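Long-range contacts in putative DD-carboxypeptidase TP_0574 (Treponema pallidum, PDB 1O75), which binds penicillin and shows zinc-stimulated carboxypeptidase activity on synthetic depsipeptides, and may reduce peptidoglycan cross-linking as a D,D-carboxypeptidase: residues 69-74 / 105-110; 12-17 / 154-159; 51-56 / 277-282; 75-80 / 99-104. The protein carries 2 engineered substitutions. One frame throughout, in Å; residues are numbered along the deposited sequence.

Contact 1: residues 69-74 / 105-110. With XE (xenon), chain G.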
loop_
_atom_site.group_PDB
_atom_site.type_symbol
_atom_site.label_atom_id
_atom_site.label_comp_id
_atom_site.label_asym_id
_atom_site.label_seq_id
_atom_site.Cartn_x
_atom_site.Cartn_y
_atom_site.Cartn_z
ATOM N N TYR B 69 0.193 23.664 5.676
ATOM C CA TYR B 69 -0.380 24.023 6.972
ATOM C C TYR B 69 0.578 24.708 7.948
ATOM O O TYR B 69 1.801 24.561 7.831
ATOM C CB TYR B 69 -0.944 22.757 7.630
ATOM C CG TYR B 69 -1.934 22.023 6.732
ATOM C CD1 TYR B 69 -3.293 22.378 6.707
ATOM C CD2 TYR B 69 -1.504 21.010 5.869
ATOM C CE1 TYR B 69 -4.209 21.733 5.822
ATOM C CE2 TYR B 69 -2.406 20.360 4.996
ATOM C CZ TYR B 69 -3.748 20.737 4.980
ATOM O OH TYR B 69 -4.613 20.141 4.097
ATOM N N ALA B 70 0.003 25.432 8.912
ATOM C CA ALA B 70 0.760 26.127 9.965
ATOM C C ALA B 70 0.939 25.053 11.024
ATOM O O ALA B 70 0.003 24.712 11.753
ATOM C CB ALA B 70 -0.052 27.318 10.523
ATOM N N VAL B 71 2.148 24.515 11.115
ATOM C CA VAL B 71 2.413 23.408 12.030
ATOM C C VAL B 71 3.473 23.666 13.086
ATOM O O VAL B 71 4.469 24.341 12.814
ATOM C CB VAL B 71 2.908 22.183 11.221
ATOM C CG1 VAL B 71 3.250 21.003 12.171
ATOM C CG2 VAL B 71 1.871 21.802 10.175
ATOM N N GLU B 72 3.264 23.114 14.279
ATOM C CA GLU B 72 4.273 23.192 15.336
ATOM C C GLU B 72 4.497 21.764 15.793
ATOM O O GLU B 72 3.551 20.963 15.851
ATOM C CB GLU B 72 3.804 24.012 16.550
ATOM C CG GLU B 72 3.690 25.501 16.309
ATOM C CD GLU B 72 3.200 26.228 17.548
ATOM O OE1 GLU B 72 2.096 25.913 18.038
ATOM O OE2 GLU B 72 3.923 27.105 18.043
ATOM N N VAL B 73 5.742 21.431 16.109
ATOM C CA VAL B 73 6.045 20.107 16.599
ATOM C C VAL B 73 6.788 20.240 17.919
ATOM O O VAL B 73 7.504 21.216 18.151
ATOM C CB VAL B 73 6.908 19.290 15.595
ATOM C CG1 VAL B 73 6.092 18.983 14.348
ATOM C CG2 VAL B 73 8.141 20.070 15.205
ATOM N N LEU B 74 6.564 19.268 18.788
ATOM C CA LEU B 74 7.199 19.198 20.093
ATOM C C LEU B 74 8.045 17.932 20.080
ATOM O O LEU B 74 7.586 16.885 19.611
ATOM C CB LEU B 74 6.141 19.057 21.187
ATOM C CG LEU B 74 6.678 18.911 22.612
ATOM C CD1 LEU B 74 7.172 20.278 23.079
ATOM C CD2 LEU B 74 5.574 18.401 23.550
ATOM N N VAL B 105 9.015 23.863 18.059
ATOM C CA VAL B 105 9.377 24.718 16.954
ATOM C C VAL B 105 8.296 24.660 15.910
ATOM O O VAL B 105 7.457 23.769 15.934
ATOM C CB VAL B 105 10.699 24.235 16.285
ATOM C CG1 VAL B 105 11.855 24.288 17.296
ATOM C CG2 VAL B 105 10.529 22.798 15.769
ATOM N N ARG B 106 8.318 25.626 15.005
ATOM C CA ARG B 106 7.388 25.637 13.898
ATOM C C ARG B 106 8.062 24.786 12.809
ATOM O O ARG B 106 9.283 24.847 12.649
ATOM C CB ARG B 106 7.182 27.068 13.389
ATOM C CG ARG B 106 6.502 27.982 14.404
ATOM C CD ARG B 106 6.108 29.319 13.780
ATOM N NE ARG B 106 7.253 30.207 13.615
ATOM C CZ ARG B 106 7.908 30.781 14.622
ATOM N NH1 ARG B 106 7.529 30.567 15.879
ATOM N NH2 ARG B 106 8.950 31.564 14.374
ATOM N N ALA B 107 7.277 23.989 12.085
ATOM C CA ALA B 107 7.804 23.167 10.994
ATOM C C ALA B 107 7.131 23.717 9.754
ATOM O O ALA B 107 5.890 23.703 9.640
ATOM C CB ALA B 107 7.446 21.683 11.206
ATOM N N SER B 108 7.924 24.215 8.818
ATOM C CA SER B 108 7.344 24.821 7.628
ATOM C C SER B 108 8.319 24.733 6.473
ATOM O O SER B 108 9.523 24.930 6.655
ATOM C CB SER B 108 7.002 26.293 7.935
ATOM O OG SER B 108 6.347 26.938 6.854
ATOM N N ALA B 109 7.816 24.418 5.287
ATOM C CA ALA B 109 8.684 24.339 4.139
ATOM C C ALA B 109 7.902 24.813 2.940
ATOM O O ALA B 109 6.672 24.755 2.946
ATOM C CB ALA B 109 9.171 22.902 3.926
ATOM N N SER B 110 8.614 25.307 1.930
ATOM C CA SER B 110 7.998 25.774 0.705
ATOM C C SER B 110 8.302 24.753 -0.383
ATOM O O SER B 110 9.453 24.602 -0.817
ATOM C CB SER B 110 8.546 27.147 0.318
ATOM O OG SER B 110 8.288 28.079 1.362
HETATM XE XE XE G . 3.113 20.790 19.512
HETATM O O HOH W 1 3.954 25.412 8.984
#
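Val73 and Val105 face each other as an antiparallel hydrogen-bonded pair, and their isopropyl groups show how a sheet packs one face while its backbones bond. Both residues hold CG1 anti to the carbonyl carbon (chi1 -67° and -62°), which leaves CG2 between the backbone N and the carbonyl carbon and brings the two CG2 methyls within 3.7 Å on the face they share with Val71 and Ala107. The CB of Ala107 completes the patch, touching CG1 of Val73 and CG1 of Val71 at 4.4 Å each. Phe138 of strand 137-140 touches both valines. Glu72 and Arg106, a non-hydrogen-bonded pair, meet on the other face only through their aliphatic parts, CG of Glu72 lying 4.2 Å from CG of Arg106. The charged ends do not join: the extended Glu72 sends OE1 to His153, while Arg106 bends at its third torsion. Val73 N bonds to Val105 O at 2.9 Å, Val105 N returns the bond to Val73 O, and Ala107 N donates to Val71 O at 2.9 Å. Farther along, a water receives the N-H of Val71 and donates to Tyr69 O and to Ala107 O (2.7 Å). Glu72 and Leu74 line a xenon pocket completed by Met104 and Lys151. Direct amide bonds thus reach to Val71 and Ala107; beyond them a three-bonded water takes over the polar backbone atoms.

Contact 2: residues 12-17 / 154-159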
loop_
_atom_site.group_PDB
_atom_site.type_symbol
_atom_site.label_atom_id
_atom_site.label_comp_id
_atom_site.label_asym_id
_atom_site.label_seq_id
_atom_site.Cartn_x
_atom_site.Cartn_y
_atom_site.Cartn_z
ATOM N N TYR B 12 -2.379 35.417 -1.081
ATOM C CA TYR B 12 -2.587 34.341 -0.126
ATOM C C TYR B 12 -2.447 34.845 1.289
ATOM O O TYR B 12 -1.654 35.747 1.570
ATOM C CB TYR B 12 -1.578 33.210 -0.363
ATOM C CG TYR B 12 -1.865 32.397 -1.605
ATOM C CD1 TYR B 12 -2.998 31.591 -1.682
ATOM C CD2 TYR B 12 -1.010 32.443 -2.711
ATOM C CE1 TYR B 12 -3.277 30.849 -2.829
ATOM C CE2 TYR B 12 -1.282 31.706 -3.865
ATOM C CZ TYR B 12 -2.418 30.910 -3.917
ATOM O OH TYR B 12 -2.713 30.191 -5.055
ATOM N N ALA B 13 -3.220 34.244 2.184
ATOM C CA ALA B 13 -3.192 34.609 3.589
ATOM C C ALA B 13 -3.274 33.338 4.425
ATOM O O ALA B 13 -3.789 32.317 3.973
ATOM C CB ALA B 13 -4.359 35.538 3.924
ATOM N N THR B 14 -2.774 33.416 5.644
ATOM C CA THR B 14 -2.762 32.282 6.544
ATOM C C THR B 14 -3.955 32.382 7.479
ATOM O O THR B 14 -4.061 33.347 8.234
ATOM C CB THR B 14 -1.450 32.259 7.355
ATOM O OG1 THR B 14 -0.364 32.022 6.454
ATOM C CG2 THR B 14 -1.466 31.167 8.412
ATOM N N LEU B 15 -4.860 31.399 7.399
ATOM C CA LEU B 15 -6.050 31.387 8.257
ATOM C C LEU B 15 -6.123 30.140 9.128
ATOM O O LEU B 15 -5.818 29.023 8.682
ATOM C CB LEU B 15 -7.340 31.449 7.396
ATOM C CG LEU B 15 -7.820 32.759 6.757
ATOM C CD1 LEU B 15 -6.770 33.291 5.792
ATOM C CD2 LEU B 15 -9.150 32.492 6.011
ATOM N N SER B 16 -6.522 30.334 10.373
ATOM C CA SER B 16 -6.710 29.231 11.287
ATOM C C SER B 16 -7.924 28.437 10.771
ATOM O O SER B 16 -8.702 28.939 9.970
ATOM C CB SER B 16 -7.041 29.756 12.671
ATOM O OG SER B 16 -8.327 30.348 12.663
ATOM N N TYR B 17 -8.085 27.208 11.232
ATOM C CA TYR B 17 -9.240 26.428 10.797
ATOM C C TYR B 17 -10.543 27.182 11.120
ATOM O O TYR B 17 -11.455 27.235 10.279
ATOM C CB TYR B 17 -9.242 25.064 11.477
ATOM C CG TYR B 17 -8.251 24.108 10.863
ATOM C CD1 TYR B 17 -8.360 23.738 9.524
ATOM C CD2 TYR B 17 -7.252 23.518 11.635
ATOM C CE1 TYR B 17 -7.515 22.796 8.969
ATOM C CE2 TYR B 17 -6.391 22.565 11.087
ATOM C CZ TYR B 17 -6.536 22.210 9.757
ATOM O OH TYR B 17 -5.705 21.254 9.214
ATOM N N GLY B 154 -4.007 25.683 11.028
ATOM C CA GLY B 154 -4.773 26.044 9.860
ATOM C C GLY B 154 -3.959 25.971 8.584
ATOM O O GLY B 154 -2.953 25.259 8.501
ATOM N N MET B 155 -4.385 26.737 7.597
ATOM C CA MET B 155 -3.775 26.720 6.283
ATOM C C MET B 155 -2.942 27.954 5.983
ATOM O O MET B 155 -3.371 29.085 6.213
ATOM C CB MET B 155 -4.885 26.530 5.236
ATOM C CG MET B 155 -5.616 25.179 5.385
ATOM S SD MET B 155 -7.307 25.282 4.784
ATOM C CE MET B 155 -8.096 25.882 6.299
ATOM N N LYS B 156 -1.735 27.730 5.473
ATOM C CA LYS B 156 -0.836 28.846 5.177
ATOM C C LYS B 156 -1.234 29.636 3.948
ATOM O O LYS B 156 -1.056 30.853 3.923
ATOM C CB LYS B 156 0.619 28.352 5.009
ATOM C CG LYS B 156 1.263 27.853 6.289
ATOM C CD LYS B 156 2.778 27.617 6.106
ATOM C CE LYS B 156 3.057 26.549 5.079
ATOM N NZ LYS B 156 4.529 26.365 4.784
ATOM N N PHE B 157 -1.777 28.956 2.940
ATOM C CA PHE B 157 -2.152 29.592 1.683
ATOM C C PHE B 157 -3.640 29.545 1.275
ATOM O O PHE B 157 -4.087 28.652 0.554
ATOM C CB PHE B 157 -1.295 29.015 0.539
ATOM C CG PHE B 157 0.177 28.957 0.855
ATOM C CD1 PHE B 157 0.920 30.127 0.997
ATOM C CD2 PHE B 157 0.810 27.733 1.066
ATOM C CE1 PHE B 157 2.290 30.080 1.350
ATOM C CE2 PHE B 157 2.176 27.669 1.418
ATOM C CZ PHE B 157 2.912 28.844 1.559
ATOM N N VAL B 158 -4.391 30.536 1.731
ATOM C CA VAL B 158 -5.797 30.658 1.388
ATOM C C VAL B 158 -5.913 31.833 0.407
ATOM O O VAL B 158 -5.496 32.942 0.730
ATOM C CB VAL B 158 -6.649 30.985 2.642
ATOM C CG1 VAL B 158 -8.112 31.202 2.229
ATOM C CG2 VAL B 158 -6.527 29.854 3.678
ATOM N N PRO B 159 -6.476 31.612 -0.795
ATOM C CA PRO B 159 -6.591 32.731 -1.736
ATOM C C PRO B 159 -7.609 33.755 -1.231
ATOM O O PRO B 159 -8.774 33.423 -0.953
ATOM C CB PRO B 159 -7.016 32.057 -3.035
ATOM C CG PRO B 159 -7.819 30.877 -2.557
ATOM C CD PRO B 159 -7.018 30.372 -1.377
#
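Tyr12 sets its ring against the backbone of Phe157 to Pro159, with Val158 C at its edge, and following it outward gives a clear case of an aromatic side chain spanning several residues of the opposite strand. Its CB lies at the edge of the Phe157 ring, 4.2 Å from CD1. CG meets CB of Phe157, CD1 reaches Pro159 N at 3.6 Å, and CE1 rests against CB of Pro159 at 3.9 Å. Asn320 touches both Tyr12 and Pro159. Next along the strand, Ala13 and Val158 exchange two backbone bonds, as do Leu15 and Met155. Between these antiparallel pairs the register slips by one residue, a beta bulge in which Lys156 and Phe157 lie opposite Thr14, where their strand turns a corner. Thr14 fills the irregularity: with OG1 beside its own backbone N (chi1 -66°), the hydroxyl donates to Lys156 O at 2.9 Å, in the carbonyl plane and on a lone pair. The Lys156 chain leads away from the bulge, and its NZ bonds to Ser108 and Gln66. On the other face of the strands Leu15 crosses Val158 at about a right angle, CD1 resting 3.9 Å from CB. At the far end Ser16 N-caps helix 17-25 through a bond from Asp19 N to its OG. The first helical residue, Tyr17, sets one ring face over Gly154, whose CA makes a CH-pi contact 3.9 Å from the ring centroid and 9° off the normal. CE of Met155 touches CD1 of the same ring, and the Tyr17 hydroxyl is hydrogen-bonded to His280 N.

Contact 3: residues 51-56 / 277-282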
loop_
_atom_site.group_PDB
_atom_site.type_symbol
_atom_site.label_atom_id
_atom_site.label_comp_id
_atom_site.label_asym_id
_atom_site.label_seq_id
_atom_site.Cartn_x
_atom_site.Cartn_y
_atom_site.Cartn_z
ATOM N N ASP B 51 -10.508 24.246 17.098
ATOM C CA ASP B 51 -9.296 24.701 17.786
ATOM C C ASP B 51 -8.105 23.912 17.260
ATOM O O ASP B 51 -8.273 22.810 16.748
ATOM C CB ASP B 51 -9.419 24.446 19.278
ATOM C CG ASP B 51 -10.690 25.006 19.848
ATOM O OD1 ASP B 51 -10.620 26.051 20.532
ATOM O OD2 ASP B 51 -11.762 24.401 19.597
ATOM N N ALA B 52 -6.903 24.464 17.414
ATOM C CA ALA B 52 -5.689 23.807 16.928
ATOM C C ALA B 52 -5.498 22.325 17.286
ATOM O O ALA B 52 -5.487 21.931 18.468
ATOM C CB ALA B 52 -4.473 24.599 17.366
ATOM N N VAL B 53 -5.330 21.520 16.228
ATOM C CA VAL B 53 -5.098 20.071 16.309
ATOM C C VAL B 53 -3.740 19.731 16.980
ATOM O O VAL B 53 -2.742 19.628 16.270
ATOM C CB VAL B 53 -5.106 19.457 14.865
ATOM C CG1 VAL B 53 -4.709 17.978 14.889
ATOM C CG2 VAL B 53 -6.484 19.612 14.237
ATOM N N SER B 54 -3.708 19.558 18.313
ATOM C CA SER B 54 -2.475 19.231 19.062
ATOM C C SER B 54 -2.413 17.781 19.567
ATOM O O SER B 54 -2.745 17.500 20.725
ATOM C CB SER B 54 -2.309 20.137 20.272
ATOM O OG SER B 54 -1.147 19.748 21.004
ATOM N N ARG B 55 -1.923 16.887 18.719
ATOM C CA ARG B 55 -1.884 15.466 19.018
ATOM C C ARG B 55 -0.528 14.775 19.187
ATOM O O ARG B 55 0.518 15.290 18.791
ATOM C CB ARG B 55 -2.648 14.744 17.918
ATOM C CG ARG B 55 -2.039 14.994 16.543
ATOM C CD ARG B 55 -2.999 14.600 15.424
ATOM N NE ARG B 55 -2.813 13.231 14.947
ATOM C CZ ARG B 55 -3.731 12.557 14.252
ATOM N NH1 ARG B 55 -4.897 13.127 13.967
ATOM N NH2 ARG B 55 -3.483 11.323 13.823
ATOM N N ALA B 56 -0.592 13.577 19.762
ATOM C CA ALA B 56 0.578 12.744 19.989
ATOM C C ALA B 56 0.883 12.070 18.657
ATOM O O ALA B 56 -0.011 11.541 18.000
ATOM C CB ALA B 56 0.271 11.696 21.053
ATOM N N GLY B 277 -17.291 21.421 8.398
ATOM C CA GLY B 277 -15.938 21.759 7.983
ATOM C C GLY B 277 -15.085 20.620 8.527
ATOM O O GLY B 277 -15.575 19.827 9.343
ATOM N N THR B 278 -13.829 20.529 8.092
ATOM C CA THR B 278 -12.943 19.462 8.541
ATOM C C THR B 278 -11.551 20.016 8.839
ATOM O O THR B 278 -11.220 21.148 8.465
ATOM C CB THR B 278 -12.766 18.390 7.468
ATOM O OG1 THR B 278 -12.191 18.996 6.295
ATOM C CG2 THR B 278 -14.125 17.713 7.118
ATOM N N LYS B 279 -10.741 19.200 9.503
ATOM C CA LYS B 279 -9.367 19.588 9.838
ATOM C C LYS B 279 -8.472 18.476 9.312
ATOM O O LYS B 279 -8.733 17.298 9.543
ATOM C CB LYS B 279 -9.227 19.737 11.351
ATOM C CG LYS B 279 -10.092 20.864 11.875
ATOM C CD LYS B 279 -9.781 21.217 13.321
ATOM C CE LYS B 279 -10.204 20.123 14.270
ATOM N NZ LYS B 279 -10.086 20.585 15.703
ATOM N N HIS B 280 -7.412 18.837 8.604
ATOM C CA HIS B 280 -6.556 17.799 8.046
ATOM C C HIS B 280 -5.879 16.989 9.142
ATOM O O HIS B 280 -5.663 17.483 10.239
ATOM C CB HIS B 280 -5.507 18.407 7.116
ATOM C CG HIS B 280 -4.843 17.392 6.250
ATOM N ND1 HIS B 280 -5.552 16.599 5.371
ATOM C CD2 HIS B 280 -3.547 17.009 6.150
ATOM C CE1 HIS B 280 -4.720 15.771 4.765
ATOM N NE2 HIS B 280 -3.499 15.998 5.220
ATOM N N SER B 281 -5.578 15.736 8.829
ATOM C CA SER B 281 -4.937 14.802 9.742
ATOM C C SER B 281 -5.980 14.197 10.667
ATOM O O SER B 281 -6.035 12.993 10.837
ATOM C CB SER B 281 -3.842 15.483 10.554
ATOM O OG SER B 281 -3.166 14.491 11.289
ATOM N N ALA B 282 -6.829 15.021 11.257
ATOM C CA ALA B 282 -7.870 14.464 12.107
ATOM C C ALA B 282 -9.006 13.877 11.249
ATOM O O ALA B 282 -9.506 12.791 11.537
ATOM C CB ALA B 282 -8.429 15.554 13.043
#
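Here a short strand and the inverse gamma turn centred on Val53 meet the loop between strands 274-276 and 284-285, joining the Tp47 family regions known as domain a and domain C. Long polar side chains bridge two backbones that stay well apart: the nearest CA atoms, of Val53 and Ala282, are 7.5 Å from each other. Lys279 spans the gap. Bent at its third torsion (chi3 -69°), its chain slides past Val53 in the opposite direction, with CD and CE each 3.8 Å from the valine CG2. The ammonium group then reaches the backbone of Asp51, NZ donating to its O at 3.1 Å, in the carbonyl plane. NZ also forms a salt bridge with Asp46 and a hydrogen bond to Met49 O, whereas the carboxylate of Asp51 is engaged by Ala34 N. At the other end Arg55 reaches over from the strand. Its CG takes the position between backbone N and carbonyl carbon (chi1 60°), and the guanidinium comes to Ser281 with one face beneath the hydroxyl: OG sits 3.4 Å above the plane, offset toward the rim. The edge of the group runs to CA of Ala282, 3.8 Å from NH1. A weak bond, bent to 123° at the hydrogen, links NH1 to Ser281 O at 3.3 Å. The two ends consequently differ in grip. Lys279, buried and held by a carboxylate and two carbonyls, is likely to keep its positive charge, tying the loop to the backbone at Asp51, while Arg55 adds a looser, less directional touch.

Contact 4: residues 75-80 / 99-104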
loop_
_atom_site.group_PDB
_atom_site.type_symbol
_atom_site.label_atom_id
_atom_site.label_comp_id
_atom_site.label_asym_id
_atom_site.label_seq_id
_atom_site.Cartn_x
_atom_site.Cartn_y
_atom_site.Cartn_z
ATOM N N GLY B 75 9.266 18.022 20.601
ATOM C CA GLY B 75 10.132 16.855 20.641
ATOM C C GLY B 75 10.914 16.721 21.937
ATOM O O GLY B 75 11.058 17.701 22.683
ATOM N N GLU B 76 11.409 15.513 22.208
ATOM C CA GLU B 76 12.188 15.248 23.416
ATOM C C GLU B 76 13.655 15.087 23.048
ATOM O O GLU B 76 13.990 14.475 22.023
ATOM C CB GLU B 76 11.723 13.971 24.104
ATOM C CG GLU B 76 10.259 13.934 24.402
ATOM C CD GLU B 76 9.837 12.655 25.078
ATOM O OE1 GLU B 76 10.454 11.598 24.819
ATOM O OE2 GLU B 76 8.872 12.700 25.860
ATOM N N LYS B 77 14.528 15.624 23.892
ATOM C CA LYS B 77 15.960 15.540 23.630
ATOM C C LYS B 77 16.426 14.116 23.404
ATOM O O LYS B 77 16.112 13.203 24.174
ATOM C CB LYS B 77 16.771 16.148 24.783
ATOM C CG LYS B 77 18.271 16.186 24.471
ATOM C CD LYS B 77 19.070 16.491 25.727
ATOM C CE LYS B 77 20.565 16.389 25.490
ATOM N NZ LYS B 77 21.293 16.496 26.803
ATOM N N VAL B 78 17.170 13.930 22.319
ATOM C CA VAL B 78 17.715 12.611 21.984
ATOM C C VAL B 78 19.015 12.359 22.767
ATOM O O VAL B 78 19.911 13.200 22.750
ATOM C CB VAL B 78 18.043 12.526 20.480
ATOM C CG1 VAL B 78 18.853 11.279 20.197
ATOM C CG2 VAL B 78 16.734 12.519 19.662
ATOM N N LEU B 79 19.089 11.205 23.427
ATOM C CA LEU B 79 20.245 10.775 24.208
ATOM C C LEU B 79 21.051 9.758 23.403
ATOM O O LEU B 79 22.271 9.642 23.557
ATOM C CB LEU B 79 19.797 10.146 25.528
ATOM C CG LEU B 79 19.111 11.124 26.483
ATOM C CD1 LEU B 79 18.621 10.374 27.695
ATOM C CD2 LEU B 79 20.094 12.232 26.890
ATOM N N SER B 80 20.371 8.990 22.556
ATOM C CA SER B 80 21.093 8.038 21.707
ATOM C C SER B 80 20.199 7.569 20.590
ATOM O O SER B 80 18.974 7.638 20.697
ATOM C CB SER B 80 21.575 6.821 22.505
ATOM O OG SER B 80 20.522 5.914 22.752
ATOM N N PRO B 99 12.768 12.705 28.491
ATOM C CA PRO B 99 11.471 13.393 28.486
ATOM C C PRO B 99 11.430 14.770 29.161
ATOM O O PRO B 99 10.550 15.579 28.858
ATOM C CB PRO B 99 10.545 12.400 29.182
ATOM C CG PRO B 99 11.193 11.073 28.921
ATOM C CD PRO B 99 12.652 11.375 29.113
ATOM N N SER B 100 12.378 15.049 30.055
ATOM C CA SER B 100 12.376 16.328 30.768
ATOM C C SER B 100 12.939 17.494 29.965
ATOM O O SER B 100 12.814 18.654 30.366
ATOM C CB SER B 100 13.150 16.201 32.089
ATOM O OG SER B 100 14.538 16.008 31.861
ATOM N N VAL B 101 13.572 17.209 28.835
ATOM C CA VAL B 101 14.115 18.293 28.036
ATOM C C VAL B 101 13.382 18.314 26.695
ATOM O O VAL B 101 13.624 17.473 25.828
ATOM C CB VAL B 101 15.639 18.115 27.822
ATOM C CG1 VAL B 101 16.197 19.279 27.021
ATOM C CG2 VAL B 101 16.341 18.030 29.182
ATOM N N THR B 102 12.475 19.272 26.537
ATOM C CA THR B 102 11.710 19.370 25.303
ATOM C C THR B 102 11.897 20.706 24.606
ATOM O O THR B 102 12.395 21.672 25.179
ATOM C CB THR B 102 10.220 19.157 25.571
ATOM O OG1 THR B 102 9.727 20.220 26.398
ATOM C CG2 THR B 102 9.989 17.824 26.283
ATOM N N LYS B 103 11.501 20.754 23.349
ATOM C CA LYS B 103 11.612 21.961 22.567
ATOM C C LYS B 103 10.430 21.958 21.602
ATOM O O LYS B 103 10.004 20.898 21.145
ATOM C CB LYS B 103 12.925 21.950 21.790
ATOM C CG LYS B 103 13.280 23.270 21.142
ATOM C CD LYS B 103 13.731 24.316 22.176
ATOM C CE LYS B 103 15.085 23.959 22.785
ATOM N NZ LYS B 103 15.689 25.092 23.567
ATOM N N MET B 104 9.898 23.140 21.312
ATOM C CA MET B 104 8.780 23.267 20.388
ATOM C C MET B 104 9.187 24.255 19.313
ATOM O O MET B 104 9.662 25.345 19.608
ATOM C CB MET B 104 7.526 23.772 21.111
ATOM C CG MET B 104 6.271 23.772 20.237
ATOM S SD MET B 104 4.792 24.301 21.122
ATOM C CE MET B 104 4.467 22.860 22.131
#
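Gly75 and Lys103 form an antiparallel hydrogen-bonded pair through two backbone bonds. The glycine N donates to Lys103 O at 3.0 Å, and Lys103 N answers to Gly75 O at 3.2 Å. Thr102 CA makes a CA-H...O contact with that same Gly75 O, also at 3.2 Å. Next comes Glu76, the non-hydrogen-bonded partner of Thr102, with CG 4.3 Å from the threonine CG2. Its chain runs extended beyond CG (chi2 180°), which carries the carboxylate to Pro99, crossing it obliquely, with OE2 coming 3.7 Å from the proline CB. The two oxygens are bonded outside the pair: OE1 to the hydroxyl of Thr97, OE2 to Ser387 of the second subunit of the crystal dimer, which also packs on Pro99. At Lys77 the backbone N bonds to Val101 O at 2.8 Å, and CB touches CB of Val101 at 3.8 Å before the chain, extended throughout, leads away. Lys77 is already backbone-bonded to Asp98, and beyond it strand 91-98 is the partner: Leu79 and Ser80 both face Glu96 in a classic beta bulge. At the opposite end of the pairing, Met104 of strand 101-114 touches a bound xenon. Strand 143-163 flanks strand 69-85 too, bonding to Glu76 through Lys146 and to Val78 through Glu144, and its Tyr145 touches the side chains of Lys77 and Lys103.

In the fold
All four contacts reach one large mixed sheet, but at different depths. Contacts 1 and 4 are successive lengths of the same strand pair, joined where Leu74 packs on Thr102 and Met104; the first packs valines inward, whereas the second lies farthest from the chain's centre and meets the other subunit. Contact 2, with seven of its twelve touching residues buried, uses strand 143-163, neighbour to strand 69-85, and touches contact 1 through Lys156 with Ser108 and Gly154 with Ala70. Contact 3 is the most central, its centre about 9 Å from the chain's centre, and relies on side chains reaching backbone carbonyls instead of strand pairing. His280 ties it to both Tyr69 and Tyr17.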